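Local coordinates for protein DNA polymerase (Bacillus phage phi29, PDB 2PY5) that copies the phage genome by protein-primed, strand-displacing DNA synthesis of high processivity and fidelity, and proofreads the product with a 3'-5' exonuclease, at residues 46-51 and 72-77; 77-82 and 105-110; 228-233 and 439-444; 252-257 and 455-460. The protein carries 2 engineered substitutions. One frame throughout, in Å; residues are numbered along the deposited sequence.

Interaction 1: residues 46-51 and 72-77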
loop_
_atom_site.group_PDB
_atom_site.type_symbol
_atom_site.label_atom_id
_atom_site.label_comp_id
_atom_site.label_asym_id
_atom_site.label_seq_id
_atom_site.Cartn_x
_atom_site.Cartn_y
_atom_site.Cartn_z
ATOM N N GLU F 46 6.597 -20.294 27.003
ATOM C CA GLU F 46 7.330 -21.338 26.313
ATOM C C GLU F 46 7.896 -20.814 24.991
ATOM O O GLU F 46 9.067 -21.067 24.668
ATOM C CB GLU F 46 6.404 -22.510 26.049
ATOM C CG GLU F 46 7.087 -23.713 25.495
ATOM C CD GLU F 46 6.152 -24.884 25.436
ATOM O OE1 GLU F 46 5.405 -24.995 24.441
ATOM O OE2 GLU F 46 6.145 -25.681 26.411
ATOM N N PHE F 47 7.055 -20.107 24.238
ATOM C CA PHE F 47 7.467 -19.550 22.937
ATOM C C PHE F 47 8.648 -18.598 23.129
ATOM O O PHE F 47 9.665 -18.673 22.416
ATOM C CB PHE F 47 6.318 -18.787 22.286
ATOM C CG PHE F 47 6.709 -18.127 20.972
ATOM C CD1 PHE F 47 6.853 -18.911 19.820
ATOM C CD2 PHE F 47 6.926 -16.758 20.878
ATOM C CE1 PHE F 47 7.239 -18.332 18.605
ATOM C CE2 PHE F 47 7.295 -16.179 19.658
ATOM C CZ PHE F 47 7.446 -16.984 18.528
ATOM N N MET F 48 8.506 -17.685 24.077
ATOM C CA MET F 48 9.528 -16.651 24.278
ATOM C C MET F 48 10.860 -17.240 24.799
ATOM O O MET F 48 11.939 -16.737 24.470
ATOM C CB MET F 48 9.019 -15.544 25.205
ATOM C CG MET F 48 7.915 -14.735 24.574
ATOM S SD MET F 48 8.373 -13.920 23.017
ATOM C CE MET F 48 9.726 -12.840 23.541
ATOM N N ALA F 49 10.805 -18.285 25.619
ATOM C CA ALA F 49 12.031 -18.972 26.016
ATOM C C ALA F 49 12.786 -19.461 24.766
ATOM O O ALA F 49 13.999 -19.328 24.689
ATOM C CB ALA F 49 11.723 -20.147 26.972
ATOM N N TRP F 50 12.045 -20.001 23.801
ATOM C CA TRP F 50 12.602 -20.445 22.533
ATOM C C TRP F 50 13.170 -19.250 21.744
ATOM O O TRP F 50 14.314 -19.308 21.242
ATOM C CB TRP F 50 11.534 -21.201 21.727
ATOM C CG TRP F 50 11.948 -21.505 20.317
ATOM C CD1 TRP F 50 12.746 -22.537 19.903
ATOM C CD2 TRP F 50 11.587 -20.774 19.135
ATOM N NE1 TRP F 50 12.909 -22.483 18.540
ATOM C CE2 TRP F 50 12.207 -21.421 18.043
ATOM C CE3 TRP F 50 10.795 -19.641 18.888
ATOM C CZ2 TRP F 50 12.072 -20.964 16.733
ATOM C CZ3 TRP F 50 10.660 -19.189 17.577
ATOM C CH2 TRP F 50 11.289 -19.867 16.515
ATOM N N VAL F 51 12.393 -18.176 21.660
ATOM C CA VAL F 51 12.842 -16.946 20.987
ATOM C C VAL F 51 14.203 -16.508 21.536
ATOM O O VAL F 51 15.098 -16.138 20.774
ATOM C CB VAL F 51 11.842 -15.781 21.168
ATOM C CG1 VAL F 51 12.436 -14.454 20.657
ATOM C CG2 VAL F 51 10.501 -16.090 20.501
ATOM N N ASN F 72 4.652 -6.653 25.240
ATOM C CA ASN F 72 4.038 -6.823 26.556
ATOM C C ASN F 72 4.794 -7.869 27.386
ATOM O O ASN F 72 5.005 -7.694 28.574
ATOM C CB ASN F 72 2.561 -7.219 26.428
ATOM C CG ASN F 72 1.636 -6.015 26.347
ATOM O OD1 ASN F 72 1.341 -5.504 25.240
ATOM N ND2 ASN F 72 1.204 -5.535 27.481
ATOM N N TRP F 73 5.211 -8.963 26.758
ATOM C CA TRP F 73 5.954 -9.999 27.484
ATOM C C TRP F 73 7.343 -9.497 27.878
ATOM O O TRP F 73 7.754 -9.633 29.025
ATOM C CB TRP F 73 6.074 -11.274 26.647
ATOM C CG TRP F 73 6.716 -12.433 27.369
ATOM C CD1 TRP F 73 6.069 -13.434 28.039
ATOM C CD2 TRP F 73 8.122 -12.709 27.504
ATOM N NE1 TRP F 73 6.967 -14.301 28.580
ATOM C CE2 TRP F 73 8.237 -13.891 28.272
ATOM C CE3 TRP F 73 9.287 -12.083 27.056
ATOM C CZ2 TRP F 73 9.469 -14.454 28.600
ATOM C CZ3 TRP F 73 10.506 -12.640 27.365
ATOM C CH2 TRP F 73 10.592 -13.811 28.153
ATOM N N LEU F 74 8.050 -8.890 26.919
ATOM C CA LEU F 74 9.401 -8.428 27.161
ATOM C C LEU F 74 9.433 -7.509 28.373
ATOM O O LEU F 74 10.252 -7.678 29.250
ATOM C CB LEU F 74 9.980 -7.728 25.916
ATOM C CG LEU F 74 10.305 -8.653 24.751
ATOM C CD1 LEU F 74 10.487 -7.834 23.483
ATOM C CD2 LEU F 74 11.567 -9.470 25.024
ATOM N N GLU F 75 8.498 -6.554 28.412
ATOM C CA GLU F 75 8.429 -5.550 29.478
ATOM C C GLU F 75 8.148 -6.145 30.852
ATOM O O GLU F 75 8.488 -5.527 31.858
ATOM C CB GLU F 75 7.366 -4.505 29.130
ATOM C CG GLU F 75 7.783 -3.595 27.962
ATOM C CD GLU F 75 8.770 -2.527 28.379
ATOM O OE1 GLU F 75 8.734 -2.104 29.562
ATOM O OE2 GLU F 75 9.572 -2.075 27.527
ATOM N N ARG F 76 7.522 -7.324 30.897
ATOM C CA ARG F 76 7.225 -7.992 32.167
ATOM C C ARG F 76 8.238 -9.065 32.552
ATOM O O ARG F 76 8.139 -9.669 33.623
ATOM C CB ARG F 76 5.830 -8.603 32.102
ATOM C CG ARG F 76 4.709 -7.573 32.071
ATOM C CD ARG F 76 3.410 -8.259 31.822
ATOM N NE ARG F 76 2.257 -7.366 31.977
ATOM C CZ ARG F 76 1.850 -6.519 31.033
ATOM N NH1 ARG F 76 2.478 -6.424 29.877
ATOM N NH2 ARG F 76 0.794 -5.756 31.251
ATOM N N ASN F 77 9.214 -9.295 31.692
ATOM C CA ASN F 77 10.133 -10.398 31.849
ATOM C C ASN F 77 11.585 -9.946 31.762
ATOM O O ASN F 77 12.467 -10.718 31.354
ATOM C CB ASN F 77 9.804 -11.489 30.844
ATOM C CG ASN F 77 8.597 -12.305 31.265
ATOM O OD1 ASN F 77 8.729 -13.283 32.023
ATOM N ND2 ASN F 77 7.414 -11.902 30.806
#
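The indole of Trp73 is sandwiched between an aliphatic chain and an amide. Over one face lies Met48, whose CB sits 3.5 Å from the centroid of the Trp73 six-membered ring and 9° off its normal, a CH-pi contact; over the other, nearer the rim, lies the ND2 of Asn77. Met48 folds back on itself at chi2 and chi3 (-59° and -61°), which lays its CG 3.6 Å from Trp73 CD2 and brings its CE to 3.6 Å from Trp73 CE3. Met48 SD stands obliquely, 5.0 Å from the same Trp73 centroid, a Met-aromatic contact. Helices 44-54 and 63-76 of the 3'-5' exonuclease region meet here largely through these two side chains, which lie alongside and run in opposing senses. Asp45 OD1 accepts the Trp73 NE1 hydrogen bond and so fixes the indole edge to the first helix. From its place over the far face, Asn77 ND2 donates to Trp73 O at 2.9 Å, with that oxygen in the plane of its amide; Arg76 N reaches Trp73 O from the opposite side of the carbonyl plane. Met48 CE also approaches Leu74 CD2 at 4.1 Å, next to Ile105 of strand 100-110.

Interaction 2: residues 77-82 and 105-110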
loop_
_atom_site.group_PDB
_atom_site.type_symbol
_atom_site.label_atom_id
_atom_site.label_comp_id
_atom_site.label_asym_id
_atom_site.label_seq_id
_atom_site.Cartn_x
_atom_site.Cartn_y
_atom_site.Cartn_z
ATOM N N ASN F 77 9.214 -9.295 31.692
ATOM C CA ASN F 77 10.133 -10.398 31.849
ATOM C C ASN F 77 11.585 -9.946 31.762
ATOM O O ASN F 77 12.467 -10.718 31.354
ATOM C CB ASN F 77 9.804 -11.489 30.844
ATOM C CG ASN F 77 8.597 -12.305 31.265
ATOM O OD1 ASN F 77 8.729 -13.283 32.023
ATOM N ND2 ASN F 77 7.414 -11.902 30.806
ATOM N N GLY F 78 11.818 -8.699 32.164
ATOM C CA GLY F 78 13.162 -8.202 32.428
ATOM C C GLY F 78 13.866 -7.504 31.279
ATOM O O GLY F 78 15.068 -7.240 31.370
ATOM N N PHE F 79 13.125 -7.195 30.212
ATOM C CA PHE F 79 13.688 -6.498 29.055
ATOM C C PHE F 79 13.146 -5.087 28.966
ATOM O O PHE F 79 11.942 -4.882 29.062
ATOM C CB PHE F 79 13.367 -7.234 27.749
ATOM C CG PHE F 79 14.082 -8.533 27.600
ATOM C CD1 PHE F 79 13.620 -9.670 28.241
ATOM C CD2 PHE F 79 15.239 -8.626 26.844
ATOM C CE1 PHE F 79 14.280 -10.870 28.128
ATOM C CE2 PHE F 79 15.901 -9.822 26.722
ATOM C CZ PHE F 79 15.426 -10.946 27.364
ATOM N N LYS F 80 14.035 -4.123 28.776
ATOM C CA LYS F 80 13.619 -2.750 28.514
ATOM C C LYS F 80 14.048 -2.338 27.112
ATOM O O LYS F 80 14.916 -2.961 26.503
ATOM C CB LYS F 80 14.198 -1.791 29.545
ATOM C CG LYS F 80 15.686 -1.573 29.470
ATOM N N TRP F 81 13.448 -1.268 26.619
ATOM C CA TRP F 81 13.798 -0.726 25.313
ATOM C C TRP F 81 15.173 -0.059 25.346
ATOM O O TRP F 81 15.506 0.700 26.282
ATOM C CB TRP F 81 12.741 0.291 24.842
ATOM C CG TRP F 81 12.898 0.671 23.413
ATOM C CD1 TRP F 81 12.373 0.032 22.349
ATOM C CD2 TRP F 81 13.620 1.799 22.888
ATOM N NE1 TRP F 81 12.727 0.667 21.182
ATOM C CE2 TRP F 81 13.497 1.751 21.483
ATOM C CE3 TRP F 81 14.368 2.827 23.464
ATOM C CZ2 TRP F 81 14.091 2.715 20.648
ATOM C CZ3 TRP F 81 14.955 3.780 22.629
ATOM C CH2 TRP F 81 14.811 3.703 21.244
ATOM N N SER F 82 15.968 -0.320 24.315
ATOM C CA SER F 82 17.220 0.402 24.104
ATOM C C SER F 82 17.546 0.457 22.625
ATOM O O SER F 82 17.446 -0.560 21.946
ATOM C CB SER F 82 18.364 -0.294 24.842
ATOM O OG SER F 82 19.615 0.246 24.443
ATOM N N ILE F 105 15.758 -8.421 19.792
ATOM C CA ILE F 105 15.898 -8.730 21.199
ATOM C C ILE F 105 17.330 -9.154 21.461
ATOM O O ILE F 105 17.798 -10.161 20.902
ATOM C CB ILE F 105 14.931 -9.868 21.602
ATOM C CG1 ILE F 105 13.473 -9.492 21.291
ATOM C CG2 ILE F 105 15.106 -10.239 23.098
ATOM C CD1 ILE F 105 12.541 -10.672 21.269
ATOM N N CYS F 106 18.024 -8.385 22.288
ATOM C CA CYS F 106 19.459 -8.577 22.543
ATOM C C CYS F 106 19.673 -9.290 23.862
ATOM O O CYS F 106 19.285 -8.776 24.902
ATOM C CB CYS F 106 20.149 -7.228 22.650
ATOM S SG CYS F 106 21.901 -7.342 22.975
ATOM N N LEU F 107 20.335 -10.438 23.836
ATOM C CA LEU F 107 20.696 -11.138 25.066
ATOM C C LEU F 107 22.057 -10.699 25.602
ATOM O O LEU F 107 22.293 -10.719 26.818
ATOM C CB LEU F 107 20.659 -12.648 24.842
ATOM C CG LEU F 107 19.273 -13.297 24.743
ATOM C CD1 LEU F 107 18.489 -13.051 26.029
ATOM C CD2 LEU F 107 18.484 -12.835 23.508
ATOM N N GLY F 108 22.946 -10.281 24.710
ATOM C CA GLY F 108 24.281 -9.851 25.076
ATOM C C GLY F 108 25.244 -10.587 24.189
ATOM O O GLY F 108 24.925 -10.843 23.022
ATOM N N TYR F 109 26.408 -10.919 24.750
ATOM C CA TYR F 109 27.460 -11.635 24.041
ATOM C C TYR F 109 27.880 -12.889 24.802
ATOM O O TYR F 109 27.965 -12.888 26.042
ATOM C CB TYR F 109 28.671 -10.715 23.826
ATOM C CG TYR F 109 28.382 -9.511 22.951
ATOM C CD1 TYR F 109 27.900 -8.335 23.499
ATOM C CD2 TYR F 109 28.605 -9.550 21.580
ATOM C CE1 TYR F 109 27.628 -7.228 22.704
ATOM C CE2 TYR F 109 28.351 -8.443 20.777
ATOM C CZ TYR F 109 27.856 -7.287 21.346
ATOM O OH TYR F 109 27.591 -6.179 20.553
ATOM N N LYS F 110 28.158 -13.956 24.052
ATOM C CA LYS F 110 28.789 -15.158 24.593
ATOM C C LYS F 110 29.995 -15.474 23.733
ATOM O O LYS F 110 29.842 -15.748 22.537
ATOM C CB LYS F 110 27.842 -16.352 24.579
ATOM C CG LYS F 110 26.656 -16.206 25.498
ATOM C CD LYS F 110 25.910 -17.539 25.651
ATOM C CE LYS F 110 24.560 -17.337 26.320
ATOM N NZ LYS F 110 23.890 -18.617 26.733
#
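Phe79 carries its ring anti to its own carbonyl carbon (chi1 -70°), while the Ile105 chi1 of -58° turns CG1 away from its carbonyl carbon and leaves CG2 opposite the backbone N; these two torsions bring the phenyl group and the methyl together, with Phe79 CE2 3.7 Å from Ile105 CG2. The contact belongs to the mixed sheet of the 3'-5' exonuclease region, where strands 80-81 and 100-110 both flank strand 89-94. Phe79 stands in the turn between helix 63-76 and strand 80-81 and reaches past the intervening strand to the side chains of Ile105 and Leu107 and the carbonyl of Cys106. Its ring meets the two side chains in different ways. Ile105 approaches obliquely, the two side chains running at about a right angle. Leu107 comes to the ring edge, near the ring plane, and places CD1 3.9 Å from Phe79 CZ. The side-chain contacts are apolar and the site is buried, and Leu52 of helix 44-54 packs against both Phe79 and Ile105, adding a helix to the cluster. Strand 100-110 carries a classic beta bulge at Leu107 and Gly108, opposite Ile115 of strand 113-121. Also near the plane of the phenyl ring is a backbone oxygen: Cys106 O lies at its edge, 4.0 Å from Phe79 CE2.

Interaction 3: residues 228-233 and 439-444. With EDO (1,2-ethanediol), chain X.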
loop_
_atom_site.group_PDB
_atom_site.type_symbol
_atom_site.label_atom_id
_atom_site.label_comp_id
_atom_site.label_asym_id
_atom_site.label_seq_id
_atom_site.Cartn_x
_atom_site.Cartn_y
_atom_site.Cartn_z
ATOM N N GLY F 228 -0.666 11.660 -4.503
ATOM C CA GLY F 228 -0.973 10.306 -4.934
ATOM C C GLY F 228 -1.969 10.270 -6.077
ATOM O O GLY F 228 -2.028 11.176 -6.915
ATOM N N GLY F 229 -2.781 9.236 -6.096
ATOM C CA GLY F 229 -3.699 9.015 -7.187
ATOM C C GLY F 229 -4.877 9.972 -7.229
ATOM O O GLY F 229 -5.286 10.521 -6.204
ATOM N N PHE F 230 -5.440 10.125 -8.418
ATOM C CA PHE F 230 -6.634 10.942 -8.643
ATOM C C PHE F 230 -7.884 10.070 -8.451
ATOM O O PHE F 230 -8.151 9.143 -9.234
ATOM C CB PHE F 230 -6.619 11.531 -10.051
ATOM C CG PHE F 230 -7.799 12.412 -10.343
ATOM C CD1 PHE F 230 -7.894 13.659 -9.772
ATOM C CD2 PHE F 230 -8.815 11.969 -11.178
ATOM C CE1 PHE F 230 -9.011 14.458 -10.010
ATOM C CE2 PHE F 230 -9.908 12.757 -11.433
ATOM C CZ PHE F 230 -9.990 14.016 -10.853
ATOM N N THR F 231 -8.653 10.389 -7.418
ATOM C CA THR F 231 -9.887 9.665 -7.128
ATOM C C THR F 231 -10.998 10.692 -6.976
ATOM O O THR F 231 -10.931 11.554 -6.105
ATOM C CB THR F 231 -9.756 8.843 -5.820
ATOM O OG1 THR F 231 -8.592 7.998 -5.890
ATOM C CG2 THR F 231 -10.984 8.008 -5.577
ATOM N N TRP F 232 -12.044 10.573 -7.792
ATOM C CA TRP F 232 -13.061 11.607 -7.922
ATOM C C TRP F 232 -14.375 11.036 -8.405
ATOM O O TRP F 232 -14.414 10.287 -9.377
ATOM C CB TRP F 232 -12.586 12.673 -8.911
ATOM C CG TRP F 232 -13.592 13.717 -9.283
ATOM C CD1 TRP F 232 -14.015 14.760 -8.516
ATOM C CD2 TRP F 232 -14.308 13.815 -10.513
ATOM N NE1 TRP F 232 -14.927 15.509 -9.194
ATOM C CE2 TRP F 232 -15.138 14.946 -10.424
ATOM C CE3 TRP F 232 -14.337 13.052 -11.682
ATOM C CZ2 TRP F 232 -15.961 15.347 -11.461
ATOM C CZ3 TRP F 232 -15.173 13.449 -12.712
ATOM C CH2 TRP F 232 -15.979 14.579 -12.593
ATOM N N LEU F 233 -15.456 11.417 -7.713
ATOM C CA LEU F 233 -16.828 11.101 -8.120
ATOM C C LEU F 233 -17.528 12.365 -8.597
ATOM O O LEU F 233 -17.600 13.370 -7.867
ATOM C CB LEU F 233 -17.597 10.511 -6.943
ATOM C CG LEU F 233 -19.064 10.165 -7.176
ATOM C CD1 LEU F 233 -19.265 9.205 -8.324
ATOM C CD2 LEU F 233 -19.695 9.616 -5.887
ATOM N N TYR F 439 -2.138 12.781 -14.745
ATOM C CA TYR F 439 -2.349 13.375 -16.054
ATOM C C TYR F 439 -3.013 12.367 -16.996
ATOM O O TYR F 439 -3.948 12.695 -17.728
ATOM C CB TYR F 439 -1.002 13.843 -16.627
ATOM C CG TYR F 439 -1.071 14.387 -18.019
ATOM C CD1 TYR F 439 -1.331 15.721 -18.243
ATOM C CD2 TYR F 439 -0.887 13.555 -19.126
ATOM C CE1 TYR F 439 -1.413 16.223 -19.516
ATOM C CE2 TYR F 439 -0.963 14.051 -20.408
ATOM C CZ TYR F 439 -1.227 15.388 -20.597
ATOM O OH TYR F 439 -1.310 15.924 -21.878
ATOM N N THR F 440 -2.502 11.140 -16.992
ATOM C CA THR F 440 -3.042 10.105 -17.851
ATOM C C THR F 440 -4.533 9.905 -17.626
ATOM O O THR F 440 -5.325 9.844 -18.583
ATOM C CB THR F 440 -2.325 8.794 -17.627
ATOM O OG1 THR F 440 -0.924 8.968 -17.928
ATOM C CG2 THR F 440 -2.920 7.697 -18.501
ATOM N N THR F 441 -4.914 9.794 -16.353
ATOM C CA THR F 441 -6.304 9.518 -16.001
ATOM C C THR F 441 -7.220 10.738 -16.173
ATOM O O THR F 441 -8.290 10.639 -16.767
ATOM C CB THR F 441 -6.337 8.966 -14.584
ATOM O OG1 THR F 441 -5.685 7.687 -14.614
ATOM C CG2 THR F 441 -7.784 8.863 -14.031
ATOM N N ILE F 442 -6.776 11.892 -15.696
ATOM C CA ILE F 442 -7.559 13.123 -15.802
ATOM C C ILE F 442 -7.818 13.491 -17.260
ATOM O O ILE F 442 -8.941 13.889 -17.617
ATOM C CB ILE F 442 -6.881 14.284 -15.058
ATOM C CG1 ILE F 442 -6.842 13.982 -13.566
ATOM C CG2 ILE F 442 -7.593 15.602 -15.357
ATOM C CD1 ILE F 442 -5.911 14.884 -12.766
ATOM N N THR F 443 -6.809 13.362 -18.123
ATOM C CA THR F 443 -6.993 13.764 -19.520
ATOM C C THR F 443 -7.984 12.846 -20.262
ATOM O O THR F 443 -8.787 13.332 -21.058
ATOM C CB THR F 443 -5.655 13.884 -20.281
ATOM O OG1 THR F 443 -4.962 12.643 -20.269
ATOM C CG2 THR F 443 -4.780 14.961 -19.663
ATOM N N ALA F 444 -7.949 11.548 -19.962
ATOM C CA ALA F 444 -8.902 10.615 -20.569
ATOM C C ALA F 444 -10.303 10.884 -20.043
ATOM O O ALA F 444 -11.248 10.956 -20.807
ATOM C CB ALA F 444 -8.501 9.177 -20.315
HETATM C C1 EDO X . -7.868 17.750 -21.828
HETATM O O1 EDO X . -8.578 18.900 -22.304
HETATM C C2 EDO X . -7.722 16.715 -22.940
HETATM O O2 EDO X . -8.414 15.487 -22.637
#
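Thr443 grips the carbonyl oxygen of Tyr439 twice, through OG1 at 2.7 Å from Tyr439 O and through its backbone N, and the two donors arrive from opposite faces of the carbonyl plane. With chi1 at 59°, OG1 lies between the backbone N and the carbonyl carbon, while Thr443 CG2 settles over the centre of the Tyr439 ring. Helix 427-447 packs here, in a buried contact, against Phe230, just before strand 231-233 of the antiparallel polymerase sheet. Gly228 and Gly229 close the YxGG/A motif between the exonuclease and polymerisation domains, important for DNA binding and for coordinating synthesis with degradation. Phe230 points its CB at the helix, and Ile442 covers one face of its ring, the side chains at about a right angle. Ile442 CG1 lies 3.7 Å from the ring centroid of Phe230, 12° off the normal, a CH-pi contact, and Ile442 CD1 lies 3.8 Å from Phe230 CD1, near the ring's point of attachment. The hydroxyl of Thr441 is held by Thr457 O, in the turn that also pairs with the Phe230 backbone, so both segments hold that turn. The methyl of Thr441 approaches the phenyl group obliquely, with Thr441 CG2 4.3 Å from Phe230 CD2.

Interaction 4: residues 252-257 and 455-460. With EDO (1,2-ethanediol), chain U; EDO (1,2-ethanediol), chain T.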
loop_
_atom_site.group_PDB
_atom_site.type_symbol
_atom_site.label_atom_id
_atom_site.label_comp_id
_atom_site.label_asym_id
_atom_site.label_seq_id
_atom_site.Cartn_x
_atom_site.Cartn_y
_atom_site.Cartn_z
ATOM N N SER F 252 -1.092 -1.312 -16.240
ATOM C CA SER F 252 0.086 -1.001 -15.427
ATOM C C SER F 252 0.433 0.495 -15.418
ATOM O O SER F 252 1.500 0.901 -15.868
ATOM C CB SER F 252 1.265 -1.857 -15.851
ATOM O OG SER F 252 0.969 -3.239 -15.626
ATOM N N LEU F 253 -0.471 1.290 -14.846
ATOM C CA LEU F 253 -0.347 2.749 -14.831
ATOM C C LEU F 253 1.060 3.275 -14.487
ATOM O O LEU F 253 1.637 4.048 -15.248
ATOM C CB LEU F 253 -1.367 3.336 -13.843
ATOM C CG LEU F 253 -1.369 4.868 -13.665
ATOM C CD1 LEU F 253 -2.030 5.519 -14.820
ATOM C CD2 LEU F 253 -2.047 5.223 -12.347
ATOM N N TYR F 254 1.584 2.883 -13.338
ATOM C CA TYR F 254 2.818 3.502 -12.852
ATOM C C TYR F 254 4.024 3.022 -13.634
ATOM O O TYR F 254 4.780 3.863 -14.145
ATOM C CB TYR F 254 2.966 3.314 -11.346
ATOM C CG TYR F 254 2.000 4.193 -10.560
ATOM C CD1 TYR F 254 0.976 3.645 -9.812
ATOM C CD2 TYR F 254 2.111 5.578 -10.577
ATOM C CE1 TYR F 254 0.085 4.470 -9.100
ATOM C CE2 TYR F 254 1.248 6.379 -9.873
ATOM C CZ TYR F 254 0.249 5.835 -9.147
ATOM O OH TYR F 254 -0.624 6.657 -8.418
ATOM N N PRO F 255 4.184 1.692 -13.826
ATOM C CA PRO F 255 5.244 1.281 -14.742
ATOM C C PRO F 255 5.153 1.924 -16.133
ATOM O O PRO F 255 6.195 2.221 -16.752
ATOM C CB PRO F 255 5.066 -0.241 -14.820
ATOM C CG PRO F 255 4.529 -0.605 -13.499
ATOM C CD PRO F 255 3.529 0.519 -13.218
ATOM N N ALA F 256 3.937 2.127 -16.652
ATOM C CA ALA F 256 3.775 2.772 -17.949
ATOM C C ALA F 256 4.342 4.197 -17.937
ATOM O O ALA F 256 5.002 4.599 -18.890
ATOM C CB ALA F 256 2.315 2.790 -18.381
ATOM N N GLN F 257 4.097 4.951 -16.875
ATOM C CA GLN F 257 4.669 6.316 -16.804
ATOM C C GLN F 257 6.197 6.273 -16.752
ATOM O O GLN F 257 6.895 7.048 -17.421
ATOM C CB GLN F 257 4.143 7.115 -15.610
ATOM C CG GLN F 257 2.643 7.149 -15.447
ATOM C CD GLN F 257 1.904 7.334 -16.724
ATOM O OE1 GLN F 257 2.104 8.315 -17.444
ATOM N NE2 GLN F 257 1.026 6.375 -17.044
ATOM N N CYS F 455 -13.511 8.434 -11.320
ATOM C CA CYS F 455 -12.124 8.043 -11.557
ATOM C C CYS F 455 -11.529 7.508 -10.273
ATOM O O CYS F 455 -11.782 8.054 -9.201
ATOM C CB CYS F 455 -11.290 9.262 -11.946
ATOM S SG CYS F 455 -11.835 10.114 -13.438
ATOM N N ASP F 456 -10.700 6.481 -10.393
ATOM C CA ASP F 456 -9.858 6.077 -9.276
ATOM C C ASP F 456 -8.498 5.599 -9.739
ATOM O O ASP F 456 -8.326 4.426 -10.081
ATOM C CB ASP F 456 -10.498 4.995 -8.420
ATOM C CG ASP F 456 -9.649 4.665 -7.181
ATOM O OD1 ASP F 456 -8.696 5.442 -6.889
ATOM O OD2 ASP F 456 -9.923 3.653 -6.494
ATOM N N THR F 457 -7.555 6.538 -9.746
ATOM C CA THR F 457 -6.127 6.292 -9.920
ATOM C C THR F 457 -5.770 5.905 -11.325
ATOM O O THR F 457 -5.132 6.694 -12.013
ATOM C CB THR F 457 -5.565 5.290 -8.895
ATOM O OG1 THR F 457 -5.833 5.782 -7.589
ATOM C CG2 THR F 457 -4.037 5.137 -9.061
ATOM N N ASP F 458 -6.179 4.704 -11.740
ATOM C CA ASP F 458 -5.872 4.166 -13.073
ATOM C C ASP F 458 -7.139 3.779 -13.809
ATOM O O ASP F 458 -7.067 3.133 -14.835
ATOM C CB ASP F 458 -4.940 2.925 -12.973
ATOM C CG ASP F 458 -5.478 1.834 -12.081
ATOM O OD1 ASP F 458 -4.734 0.853 -11.803
ATOM O OD2 ASP F 458 -6.634 1.954 -11.621
ATOM N N SER F 459 -8.305 4.201 -13.317
ATOM C CA SER F 459 -9.545 3.705 -13.882
ATOM C C SER F 459 -10.527 4.828 -14.084
ATOM O O SER F 459 -10.595 5.757 -13.294
ATOM C CB SER F 459 -10.162 2.647 -12.990
ATOM O OG SER F 459 -9.270 1.562 -12.797
ATOM N N ILE F 460 -11.259 4.746 -15.184
ATOM C CA ILE F 460 -12.366 5.673 -15.438
ATOM C C ILE F 460 -13.644 4.874 -15.701
ATOM O O ILE F 460 -13.642 3.855 -16.379
ATOM C CB ILE F 460 -12.097 6.659 -16.599
ATOM C CG1 ILE F 460 -11.878 5.942 -17.937
ATOM C CG2 ILE F 460 -10.889 7.546 -16.240
ATOM C CD1 ILE F 460 -11.665 6.915 -19.106
HETATM C C1 EDO U . -6.661 1.842 -8.425
HETATM O O1 EDO U . -5.828 1.371 -7.360
HETATM C C2 EDO U . -7.576 0.731 -8.940
HETATM O O2 EDO U . -8.853 1.238 -9.373
HETATM C C1 EDO T . 0.358 6.516 -20.424
HETATM O O1 EDO T . -0.246 5.477 -19.647
HETATM C C2 EDO T . 1.836 6.222 -20.667
HETATM O O2 EDO T . 2.001 5.021 -21.437
HETATM O O HOH W 1 -2.946 0.113 -13.792
#
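Leu253 packs closely against the turn between strands 452-456 and 459-463, whereas a water and a molecule of 1,2-ethanediol, probably from the crystallisation liquor, occupy the polar side. In the close part, Leu253 CB lies 3.7 Å from Asp458 CB. The Leu253 chi1 of 179°, with CG anti to the backbone N, sends the CD2 branch to the Thr457 carbonyl, where Leu253 CD2 comes 3.4 Å from Thr457 O. The same CD2 approaches Thr457 CG2, and it lies over one face of the Tyr254 ring toward the rim. Tyr254 reaches the turn with its outer end, putting OH 3.8 Å from Thr457 CG2; its ring also stacks on Tyr390. On the looser side, a single water bridges the segments: it accepts from Leu253 N at 2.9 Å, at the start of helix 253-260, and donates to Asp458 OD1 at 2.8 Å. These residues belong to the polymerase active site: 455-458 form most of the YCDTD motif, Asp456 and Asp458 are ligands of the catalytic magnesium in this polymerase, and Tyr254 takes part in nucleotide binding. The apolar packing thus ties the nucleotide-site helix to the metal-binding turn, while the water-bridged carboxylate of Asp458 lies close to that of Asp249, consistent with a site for the metal.

How the interactions relate
From the N terminus, interaction 1 closes the loop from helix 44-54 through strand 57-60 to helix 63-76, and interaction 2 follows in series, closing the run of strands from 80-81 through 89-94 to 100-110. They share Asn77 and touch through Leu74 and Ile105, joining two helices to the exonuclease sheet. Interactions 3 and 4 lie on the other side of the chain's centre, about 46 to 50 Å from the first pair between centres. Each spans some 200 residues, and their segments alternate, so the two loops cross. The two contacts dock helices 427-447 and 253-260 on the polymerase sheet in which strands 231-233 and 452-456 are neighbours, around the active site.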